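Side-chain contacts in S-adenosyl-L-methionine-dependent 2-deoxy-scyllo-inosamine dehydrogenase (Bacillus circulans, PDB 4M7S), which catalyses the radical S-adenosyl-L-methionine-dependent two-electron oxidation of 2-deoxy-scyllo-inosamine to amino-dideoxy-scyllo-inosose in butirosin biosynthesis: residues Asp212-Thr215 / Ser216-Met220; Glu223-Arg226 / Gly227-Asp230; Glu98-Leu101 / Gln102-Thr105. One frame throughout, in Å; residues are numbered along the deposited sequence.

Overall arrangement
The three contacts lie on one chain that holds two [4Fe-4S] clusters. Contacts 1 and 2 belong to the iron-sulfur cluster-binding region and follow in series along the chain, their centres 11 Å apart. Helix 212-222 carries contact 1, and its C-terminal exit runs into contact 2. The two touch through Met220 O and His225 N, a probable hydrogen bond of 2.9 Å, and through Phe217 CE1 packed 3.5 Å from Ser229 OG. Arg226 of contact 2 reaches the second cluster, and the side chain of Phe217 of contact 1 comes within about 4 Å of it, nearest atoms. Contact 3 belongs to the radical SAM domain, across the chain's centre, about 39 Å from contact 1 and 42 Å from contact 2, centre to centre.

Contact 1. Residues Asp212-Thr215 / Ser216-Met220; sequences DKFT and SFRKM
Arg218 folds back along its own helix and lays its guanidinium on the ring of Phe214, four residues earlier. The group centres are 4.5 Å apart and the planes differ by 26°, so this is a stack with a modest tilt. NH2 does the touching: it sits over one face of the ring, displaced toward the rim, with Arg218 NH2 only 3.0 Å from Phe214 CD1, a tight approach. The torsions explain the reach. CG of Arg218 is tucked between its backbone N and carbonyl carbon (chi1 84°), and a bend at chi3 swings the guanidinium back toward the start of the helix. Further bonds fix its rotation, NH2 to the carbonyl of Trp209 and NE to that of Pro172, while the Trp209 ring adds a cation-pi contact.

On another side of the helix, Ser216 turns its hydroxyl back onto the preceding turn (chi1 62°). Ser216 OG donates to Asp212 O at 2.9 Å, and Ser216 N donates to the same oxygen from the opposite face of the carbonyl plane, giving that acceptor two bonds. Thr215 OG1 instead bonds to Asn211 O.

The stack is an i to i+4 aromatic-guanidinium pair on an alpha-helix, here in helix 212-222 of the SPASM-type cluster-binding region, with Phe217 of the same helix facing the second [4Fe-4S] cluster.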
ATOM      1  N   ASP A 212      10.251  13.092 -12.855  1.00 36.83           N
ATOM      2  CA  ASP A 212      11.646  12.693 -13.005  1.00 43.70           C
ATOM      3  C   ASP A 212      12.142  11.809 -11.855  1.00 39.55           C
ATOM      4  O   ASP A 212      12.797  10.792 -12.085  1.00 37.97           O
ATOM      5  CB  ASP A 212      12.535  13.930 -13.138  1.00 52.13           C
ATOM      6  CG  ASP A 212      13.666  13.732 -14.133  1.00 63.55           C
ATOM      7  OD1 ASP A 212      13.922  12.568 -14.522  1.00 65.42           O
ATOM      8  OD2 ASP A 212      14.304  14.739 -14.522  1.00 68.40           O
ATOM      9  N   LYS A 213      11.815  12.191 -10.623  1.00 36.19           N
ATOM     10  CA  LYS A 213      12.312  11.479  -9.449  1.00 38.24           C
ATOM     11  C   LYS A 213      11.787  10.041  -9.373  1.00 37.06           C
ATOM     12  O   LYS A 213      12.552   9.102  -9.125  1.00 39.08           O
ATOM     13  CB  LYS A 213      11.960  12.250  -8.173  1.00 38.56           C
ATOM     14  CG  LYS A 213      12.699  11.789  -6.919  1.00 41.64           C
ATOM     15  CD  LYS A 213      12.223  12.582  -5.701  1.00 45.87           C
ATOM     16  CE  LYS A 213      12.723  11.981  -4.396  1.00 48.10           C
ATOM     17  NZ  LYS A 213      12.357  12.833  -3.231  1.00 50.43           N
ATOM     18  N   PHE A 214      10.489   9.867  -9.595  1.00 31.55           N
ATOM     19  CA  PHE A 214       9.883   8.542  -9.542  1.00 30.94           C
ATOM     20  C   PHE A 214      10.357   7.697 -10.726  1.00 31.42           C
ATOM     21  O   PHE A 214      10.697   6.528 -10.571  1.00 31.27           O
ATOM     22  CB  PHE A 214       8.358   8.652  -9.544  1.00 31.43           C
ATOM     23  CG  PHE A 214       7.667   7.621  -8.689  1.00 30.58           C
ATOM     24  CD1 PHE A 214       8.179   6.332  -8.567  1.00 28.75           C
ATOM     25  CD2 PHE A 214       6.516   7.944  -7.998  1.00 29.46           C
ATOM     26  CE1 PHE A 214       7.537   5.379  -7.785  1.00 26.05           C
ATOM     27  CE2 PHE A 214       5.866   7.005  -7.189  1.00 26.66           C
ATOM     28  CZ  PHE A 214       6.369   5.723  -7.082  1.00 25.99           C
ATOM     29  N   THR A 215      10.383   8.305 -11.908  1.00 32.47           N
ATOM     30  CA  THR A 215      10.792   7.612 -13.127  1.00 32.67           C
ATOM     31  C   THR A 215      12.232   7.103 -13.071  1.00 36.21           C
ATOM     32  O   THR A 215      12.513   5.956 -13.431  1.00 37.25           O
ATOM     33  CB  THR A 215      10.591   8.515 -14.354  1.00 32.82           C
ATOM     34  OG1 THR A 215       9.195   8.835 -14.461  1.00 37.63           O
ATOM     35  CG2 THR A 215      11.057   7.821 -15.618  1.00 35.03           C
ATOM     36  N   SER A 216      13.147   7.954 -12.625  1.00 35.69           N
ATOM     37  CA  SER A 216      14.539   7.537 -12.539  1.00 37.90           C
ATOM     38  C   SER A 216      14.716   6.506 -11.423  1.00 33.09           C
ATOM     39  O   SER A 216      15.519   5.584 -11.549  1.00 34.05           O
ATOM     40  CB  SER A 216      15.467   8.735 -12.336  1.00 44.16           C
ATOM     41  OG  SER A 216      15.188   9.398 -11.123  1.00 49.08           O
ATOM     42  N   PHE A 217      13.947   6.646 -10.344  1.00 31.53           N
ATOM     43  CA  PHE A 217      14.059   5.711  -9.227  1.00 32.22           C
ATOM     44  C   PHE A 217      13.663   4.313  -9.676  1.00 31.97           C
ATOM     45  O   PHE A 217      14.374   3.349  -9.409  1.00 32.92           O
ATOM     46  CB  PHE A 217      13.190   6.153  -8.041  1.00 29.37           C
ATOM     47  CG  PHE A 217      13.345   5.290  -6.813  1.00 29.70           C
ATOM     48  CD1 PHE A 217      14.504   5.347  -6.047  1.00 35.15           C
ATOM     49  CD2 PHE A 217      12.324   4.436  -6.413  1.00 26.89           C
ATOM     50  CE1 PHE A 217      14.643   4.561  -4.907  1.00 32.80           C
ATOM     51  CE2 PHE A 217      12.454   3.653  -5.270  1.00 26.38           C
ATOM     52  CZ  PHE A 217      13.613   3.712  -4.523  1.00 28.67           C
ATOM     53  N   ARG A 218      12.531   4.194 -10.364  1.00 28.43           N
ATOM     54  CA  ARG A 218      12.057   2.869 -10.743  1.00 31.25           C
ATOM     55  C   ARG A 218      12.960   2.260 -11.819  1.00 31.80           C
ATOM     56  O   ARG A 218      13.143   1.044 -11.862  1.00 30.92           O
ATOM     57  CB  ARG A 218      10.570   2.874 -11.151  1.00 29.61           C
ATOM     58  CG  ARG A 218      10.287   3.247 -12.590  1.00 33.15           C
ATOM     59  CD  ARG A 218       8.799   3.072 -12.904  1.00 33.96           C
ATOM     60  NE  ARG A 218       7.962   3.724 -11.904  1.00 31.76           N
ATOM     61  CZ  ARG A 218       7.476   4.957 -12.021  1.00 31.75           C
ATOM     62  NH1 ARG A 218       7.720   5.671 -13.107  1.00 28.69           N
ATOM     63  NH2 ARG A 218       6.730   5.473 -11.057  1.00 30.01           N
ATOM     64  N   LYS A 219      13.536   3.111 -12.670  1.00 36.57           N
ATOM     65  CA  LYS A 219      14.503   2.669 -13.680  1.00 38.93           C
ATOM     66  C   LYS A 219      15.787   2.173 -13.018  1.00 39.61           C
ATOM     67  O   LYS A 219      16.357   1.150 -13.408  1.00 40.26           O
ATOM     68  CB  LYS A 219      14.823   3.826 -14.636  1.00 41.40           C
ATOM     69  CG  LYS A 219      15.999   3.581 -15.575  1.00 49.67           C
ATOM     70  CD  LYS A 219      16.484   4.903 -16.155  1.00 56.99           C
ATOM     71  CE  LYS A 219      15.299   5.765 -16.591  1.00 61.14           C
ATOM     72  NZ  LYS A 219      15.592   7.231 -16.534  1.00 65.26           N
HETATM   73  N   MSE A 220      16.234   2.920 -12.014  1.00 39.59           N
HETATM   74  CA  MSE A 220      17.448   2.616 -11.259  1.00 40.24           C
HETATM   75  C   MSE A 220      17.297   1.278 -10.519  1.00 37.12           C
HETATM   76  O   MSE A 220      18.226   0.471 -10.479  1.00 38.14           O
HETATM   77  CB  MSE A 220      17.697   3.765 -10.271  1.00 43.04           C
HETATM   78  CG  MSE A 220      18.895   3.639  -9.352  1.00 47.34           C
HETATM   79 SE   MSE A 220      18.761   4.842  -7.800  1.00 91.39          SE
HETATM   80  CE  MSE A 220      18.626   6.550  -8.717  1.00 48.67           C
TER

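Contact 2. Residues Glu223-Arg226 / Gly227-Asp230; sequences EGHR and GKSD. With SF4 (iron/sulfur cluster), chain B.
Arg226, whose carbonyl oxygen accepts a hydrogen bond from Ser229 N at 3.0 Å, lays its guanidinium over a sulfide of the second [4Fe-4S] cluster. Sulfide S3 stands over one face of the group, offset toward its rim, with Arg226 NE to SF4 S3 at 3.4 Å. The side chain runs out extended from CG to NE (chi2 -164°, chi3 -168°), far enough to span from the turn to the cluster. Its position is fixed by NH1, which bonds to the carbonyls of Asn237 and Ser168, while NE makes a weak bond to Met167 O. A positive charge set against the cluster would probably stabilise its more reduced state.

The backbone here is a short 3-10 turn. Lys228 N donates to His225 O at 3.2 Å, and both this N-H and that of Ser229 come in from well above the plane of the carbonyl they use. The His225 and Lys228 side chains lie side by side, pointing the same way, and touch loosely at His225 CB and Lys228 CE, 4.1 Å apart. Within its own segment the imidazole makes a weak bond from His225 NE2 to Glu223 OE1, an oxygen lying in the ring plane at its edge. Ser229 OG bonds to Cys232 N, tying the turn to a residue of the cluster pocket.

The turn starts where helix 212-222 ends: Gly224, with positive phi, closes that helix in a Schellman motif. His225 and Lys228 then pack on Met220, Arg226 on Leu221 and Ser229 on Phe217, so the turn folds back against the last part of helix 212-222.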
ATOM      1  N   GLU A 223      17.151  -1.749 -12.783  1.00 43.97           N
ATOM      2  CA  GLU A 223      18.505  -2.109 -13.213  1.00 46.09           C
ATOM      3  C   GLU A 223      19.367  -2.645 -12.069  1.00 47.74           C
ATOM      4  O   GLU A 223      20.529  -2.982 -12.271  1.00 52.32           O
ATOM      5  CB  GLU A 223      19.204  -0.905 -13.840  1.00 52.65           C
ATOM      6  CG  GLU A 223      18.736  -0.558 -15.243  1.00 60.95           C
ATOM      7  CD  GLU A 223      19.287   0.772 -15.725  1.00 69.36           C
ATOM      8  OE1 GLU A 223      19.965   1.458 -14.929  1.00 71.01           O
ATOM      9  OE2 GLU A 223      19.039   1.134 -16.898  1.00 73.22           O
ATOM     10  N   GLY A 224      18.803  -2.693 -10.866  1.00 48.11           N
ATOM     11  CA  GLY A 224      19.491  -3.279  -9.731  1.00 46.69           C
ATOM     12  C   GLY A 224      20.488  -2.379  -9.023  1.00 46.28           C
ATOM     13  O   GLY A 224      21.443  -2.858  -8.429  1.00 50.35           O
ATOM     14  N   HIS A 225      20.270  -1.071  -9.067  1.00 46.10           N
ATOM     15  CA  HIS A 225      21.179  -0.151  -8.390  1.00 45.27           C
ATOM     16  C   HIS A 225      20.688   0.228  -6.993  1.00 41.81           C
ATOM     17  O   HIS A 225      20.579   1.412  -6.663  1.00 38.53           O
ATOM     18  CB  HIS A 225      21.401   1.096  -9.245  1.00 50.23           C
ATOM     19  CG  HIS A 225      21.929   0.800 -10.615  1.00 55.25           C
ATOM     20  ND1 HIS A 225      23.141   0.185 -10.825  1.00 59.50           N
ATOM     21  CD2 HIS A 225      21.406   1.039 -11.842  1.00 56.16           C
ATOM     22  CE1 HIS A 225      23.347   0.055 -12.127  1.00 60.97           C
ATOM     23  NE2 HIS A 225      22.312   0.567 -12.763  1.00 58.96           N
ATOM     24  N   ARG A 226      20.395  -0.793  -6.184  1.00 40.87           N
ATOM     25  CA  ARG A 226      19.904  -0.607  -4.821  1.00 40.02           C
ATOM     26  C   ARG A 226      20.891   0.184  -3.982  1.00 41.33           C
ATOM     27  O   ARG A 226      20.494   1.019  -3.166  1.00 44.38           O
ATOM     28  CB  ARG A 226      19.684  -1.957  -4.145  1.00 39.24           C
ATOM     29  CG  ARG A 226      18.449  -2.687  -4.605  1.00 35.39           C
ATOM     30  CD  ARG A 226      18.102  -3.798  -3.644  1.00 34.85           C
ATOM     31  NE  ARG A 226      17.098  -4.696  -4.198  1.00 36.16           N
ATOM     32  CZ  ARG A 226      16.508  -5.667  -3.513  1.00 37.43           C
ATOM     33  NH1 ARG A 226      15.605  -6.439  -4.104  1.00 38.42           N
ATOM     34  NH2 ARG A 226      16.824  -5.865  -2.241  1.00 33.65           N
ATOM     35  N   GLY A 227      22.173  -0.080  -4.195  1.00 41.25           N
ATOM     36  CA  GLY A 227      23.234   0.517  -3.403  1.00 47.80           C
ATOM     37  C   GLY A 227      23.270   2.029  -3.477  1.00 47.10           C
ATOM     38  O   GLY A 227      23.875   2.683  -2.636  1.00 45.81           O
ATOM     39  N   LYS A 228      22.596   2.588  -4.475  1.00 42.65           N
ATOM     40  CA  LYS A 228      22.654   4.021  -4.725  1.00 53.53           C
ATOM     41  C   LYS A 228      21.575   4.762  -3.946  1.00 49.51           C
ATOM     42  O   LYS A 228      21.710   5.953  -3.657  1.00 48.26           O
ATOM     43  CB  LYS A 228      22.525   4.286  -6.227  1.00 56.28           C
ATOM     44  CG  LYS A 228      23.000   5.657  -6.667  1.00 60.55           C
ATOM     45  CD  LYS A 228      23.388   5.659  -8.139  1.00 62.06           C
ATOM     46  CE  LYS A 228      22.285   5.087  -9.025  1.00 59.66           C
ATOM     47  NZ  LYS A 228      22.770   4.885 -10.432  1.00 61.01           N
ATOM     48  N   SER A 229      20.514   4.034  -3.600  1.00 33.42           N
ATOM     49  CA  SER A 229      19.377   4.581  -2.873  1.00 32.72           C
ATOM     50  C   SER A 229      19.508   4.403  -1.356  1.00 30.51           C
ATOM     51  O   SER A 229      19.778   3.306  -0.877  1.00 30.78           O
ATOM     52  CB  SER A 229      18.094   3.884  -3.330  1.00 28.67           C
ATOM     53  OG  SER A 229      17.045   4.179  -2.436  1.00 30.73           O
ATOM     54  N   ASP A 230      19.283   5.470  -0.599  1.00 27.79           N
ATOM     55  CA  ASP A 230      19.318   5.373   0.858  1.00 30.97           C
ATOM     56  C   ASP A 230      18.171   4.517   1.394  1.00 31.62           C
ATOM     57  O   ASP A 230      18.242   3.995   2.509  1.00 33.02           O
ATOM     58  CB  ASP A 230      19.275   6.761   1.497  1.00 34.18           C
ATOM     59  CG  ASP A 230      20.593   7.509   1.363  1.00 38.52           C
ATOM     60  OD1 ASP A 230      21.624   6.861   1.058  1.00 34.36           O
ATOM     61  OD2 ASP A 230      20.595   8.742   1.579  1.00 43.65           O
TER
HETATM   62 FE1  SF4 B 501      13.453  -2.779  -0.878  1.00 27.79          FE
HETATM   63 FE2  SF4 B 501      13.863  -0.581  -2.368  1.00 28.24          FE
HETATM   64 FE3  SF4 B 501      11.412  -1.193  -1.481  1.00 28.25          FE
HETATM   65 FE4  SF4 B 501      12.550  -2.608  -3.426  1.00 27.09          FE
HETATM   66  S1  SF4 B 501      11.915  -0.398  -3.584  1.00 27.57           S
HETATM   67  S2  SF4 B 501      11.412  -3.491  -1.637  1.00 28.48           S
HETATM   68  S3  SF4 B 501      14.745  -2.655  -2.767  1.00 29.62           S
HETATM   69  S4  SF4 B 501      13.189  -0.606  -0.145  1.00 29.89           S

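Contact 3. Residues Glu98-Leu101 / Gln102-Thr105; sequences EKRL and QTLT
Glu98 and Gln102, like Leu101 and Thr105, meet four residues apart on helix 98-107, which joins strands 86-91 and 111-116 in a beta-alpha-beta unit of the radical SAM domain. On the exposed side, Gln102 NE2 donates to Glu98 OE1 at 3.0 Å, using the anti lone pair of that oxygen. Glu98 bends at chi2 (66°), which turns its carboxylate along the helix toward Gln102. The carboxylate and amide planes stand almost perpendicular, at 87°.

Two threonines bond back to the main chain. Thr103 OG1 donates to Lys99 O at 2.8 Å, and Thr105 OG1 does the same to Leu101 O, also at 2.8 Å. In each case the hydroxyl comes from above the carbonyl plane while the residue's own N-H arrives from the opposite face, so each oxygen takes two bonds. Thr105 also runs alongside Leu101, and both Leu101 and Thr105 rest on Phe112 of strand 111-116.

Arg100 curls over the next turn through bends at chi2 and chi3. Leu104 CD1 lies over one face of its guanidinium, 4.1 Å from Arg100 NH2, and Thr103 CG2 meets the edge. Arg100 NH1 forms a salt bridge with Asp72 of helix 71-81, and a water accepts from Arg100 NH1 at 3.1 Å while giving Thr103 OG1 a weak bond.

Both threonine hydroxyls thus donate to the helix's own carbonyls, which implies that the helix is held to its surroundings mainly by other groups: Leu101 and Leu104 by apolar packing toward the sheet, Arg100 by charge to helix 71-81. The Glu98-Gln102 bond, on the exposed side, ties one helical turn to the next.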
ATOM      1  N   GLU A  98     -17.987 -10.878  12.100  1.00 27.09           N
ATOM      2  CA  GLU A  98     -18.696 -11.372  10.930  1.00 27.64           C
ATOM      3  C   GLU A  98     -19.510 -10.249  10.278  1.00 29.18           C
ATOM      4  O   GLU A  98     -19.621 -10.166   9.048  1.00 29.09           O
ATOM      5  CB  GLU A  98     -19.606 -12.538  11.320  1.00 34.03           C
ATOM      6  CG  GLU A  98     -20.376 -13.120  10.159  1.00 42.58           C
ATOM      7  CD  GLU A  98     -19.483 -13.792   9.135  1.00 49.59           C
ATOM      8  OE1 GLU A  98     -19.912 -13.923   7.966  1.00 52.36           O
ATOM      9  OE2 GLU A  98     -18.358 -14.197   9.499  1.00 51.74           O
ATOM     10  N   LYS A  99     -20.068  -9.378  11.116  1.00 27.18           N
ATOM     11  CA  LYS A  99     -20.826  -8.225  10.640  1.00 28.33           C
ATOM     12  C   LYS A  99     -19.987  -7.242   9.818  1.00 24.30           C
ATOM     13  O   LYS A  99     -20.412  -6.816   8.736  1.00 24.83           O
ATOM     14  CB  LYS A  99     -21.470  -7.514  11.829  1.00 32.42           C
ATOM     15  CG  LYS A  99     -22.369  -6.358  11.468  1.00 36.95           C
ATOM     16  CD  LYS A  99     -23.200  -5.972  12.693  1.00 40.34           C
ATOM     17  CE  LYS A  99     -23.376  -4.474  12.801  1.00 43.11           C
ATOM     18  NZ  LYS A  99     -24.422  -3.970  11.883  1.00 45.53           N
ATOM     19  N   ARG A 100     -18.813  -6.863  10.320  1.00 23.28           N
ATOM     20  CA  ARG A 100     -17.908  -5.998   9.547  1.00 25.15           C
ATOM     21  C   ARG A 100     -17.530  -6.670   8.229  1.00 23.16           C
ATOM     22  O   ARG A 100     -17.473  -6.029   7.177  1.00 24.41           O
ATOM     23  CB  ARG A 100     -16.627  -5.665  10.331  1.00 27.80           C
ATOM     24  CG  ARG A 100     -16.841  -4.799  11.566  1.00 34.84           C
ATOM     25  CD  ARG A 100     -17.436  -3.432  11.220  1.00 35.11           C
ATOM     26  NE  ARG A 100     -16.475  -2.516  10.597  1.00 35.85           N
ATOM     27  CZ  ARG A 100     -16.697  -1.844   9.464  1.00 34.50           C
ATOM     28  NH1 ARG A 100     -17.847  -1.984   8.805  1.00 29.86           N
ATOM     29  NH2 ARG A 100     -15.775  -1.019   8.990  1.00 34.15           N
ATOM     30  N   LEU A 101     -17.279  -7.970   8.288  1.00 23.75           N
ATOM     31  CA  LEU A 101     -16.877  -8.721   7.102  1.00 26.84           C
ATOM     32  C   LEU A 101     -17.961  -8.625   6.028  1.00 26.77           C
ATOM     33  O   LEU A 101     -17.679  -8.322   4.866  1.00 27.52           O
ATOM     34  CB  LEU A 101     -16.655 -10.186   7.479  1.00 32.41           C
ATOM     35  CG  LEU A 101     -15.926 -11.147   6.537  1.00 39.48           C
ATOM     36  CD1 LEU A 101     -15.699 -12.462   7.268  1.00 44.57           C
ATOM     37  CD2 LEU A 101     -16.684 -11.410   5.252  1.00 41.05           C
ATOM     38  N   GLN A 102     -19.199  -8.912   6.412  1.00 23.45           N
ATOM     39  CA  GLN A 102     -20.272  -8.950   5.433  1.00 28.05           C
ATOM     40  C   GLN A 102     -20.584  -7.554   4.917  1.00 26.47           C
ATOM     41  O   GLN A 102     -20.902  -7.381   3.747  1.00 28.16           O
ATOM     42  CB  GLN A 102     -21.515  -9.632   6.010  1.00 31.79           C
ATOM     43  CG  GLN A 102     -21.300 -11.112   6.336  1.00 35.54           C
ATOM     44  CD  GLN A 102     -22.607 -11.852   6.584  1.00 45.26           C
ATOM     45  OE1 GLN A 102     -23.682 -11.253   6.581  1.00 49.43           O
ATOM     46  NE2 GLN A 102     -22.518 -13.161   6.799  1.00 46.90           N
ATOM     47  N   THR A 103     -20.477  -6.567   5.801  1.00 26.54           N
ATOM     48  CA  THR A 103     -20.702  -5.168   5.450  1.00 27.29           C
ATOM     49  C   THR A 103     -19.634  -4.694   4.464  1.00 25.31           C
ATOM     50  O   THR A 103     -19.954  -4.133   3.421  1.00 23.92           O
ATOM     51  CB  THR A 103     -20.675  -4.270   6.704  1.00 27.23           C
ATOM     52  OG1 THR A 103     -21.775  -4.610   7.555  1.00 27.84           O
ATOM     53  CG2 THR A 103     -20.759  -2.805   6.328  1.00 26.01           C
ATOM     54  N   LEU A 104     -18.368  -4.927   4.799  1.00 20.80           N
ATOM     55  CA  LEU A 104     -17.269  -4.544   3.918  1.00 23.76           C
ATOM     56  C   LEU A 104     -17.330  -5.262   2.573  1.00 25.42           C
ATOM     57  O   LEU A 104     -17.037  -4.664   1.538  1.00 27.43           O
ATOM     58  CB  LEU A 104     -15.918  -4.771   4.613  1.00 23.19           C
ATOM     59  CG  LEU A 104     -15.697  -3.740   5.730  1.00 23.72           C
ATOM     60  CD1 LEU A 104     -14.528  -4.103   6.630  1.00 23.14           C
ATOM     61  CD2 LEU A 104     -15.517  -2.345   5.134  1.00 24.66           C
ATOM     62  N   THR A 105     -17.714  -6.540   2.584  1.00 24.86           N
ATOM     63  CA  THR A 105     -17.882  -7.279   1.333  1.00 29.42           C
ATOM     64  C   THR A 105     -18.960  -6.639   0.444  1.00 31.71           C
ATOM     65  O   THR A 105     -18.746  -6.415  -0.748  1.00 30.48           O
ATOM     66  CB  THR A 105     -18.205  -8.757   1.587  1.00 31.43           C
ATOM     67  OG1 THR A 105     -17.133  -9.357   2.320  1.00 30.42           O
ATOM     68  CG2 THR A 105     -18.378  -9.501   0.272  1.00 37.84           C
TER
HETATM   69  O   HOH W   1     -20.414  -3.128  10.114  1.00 26.50           O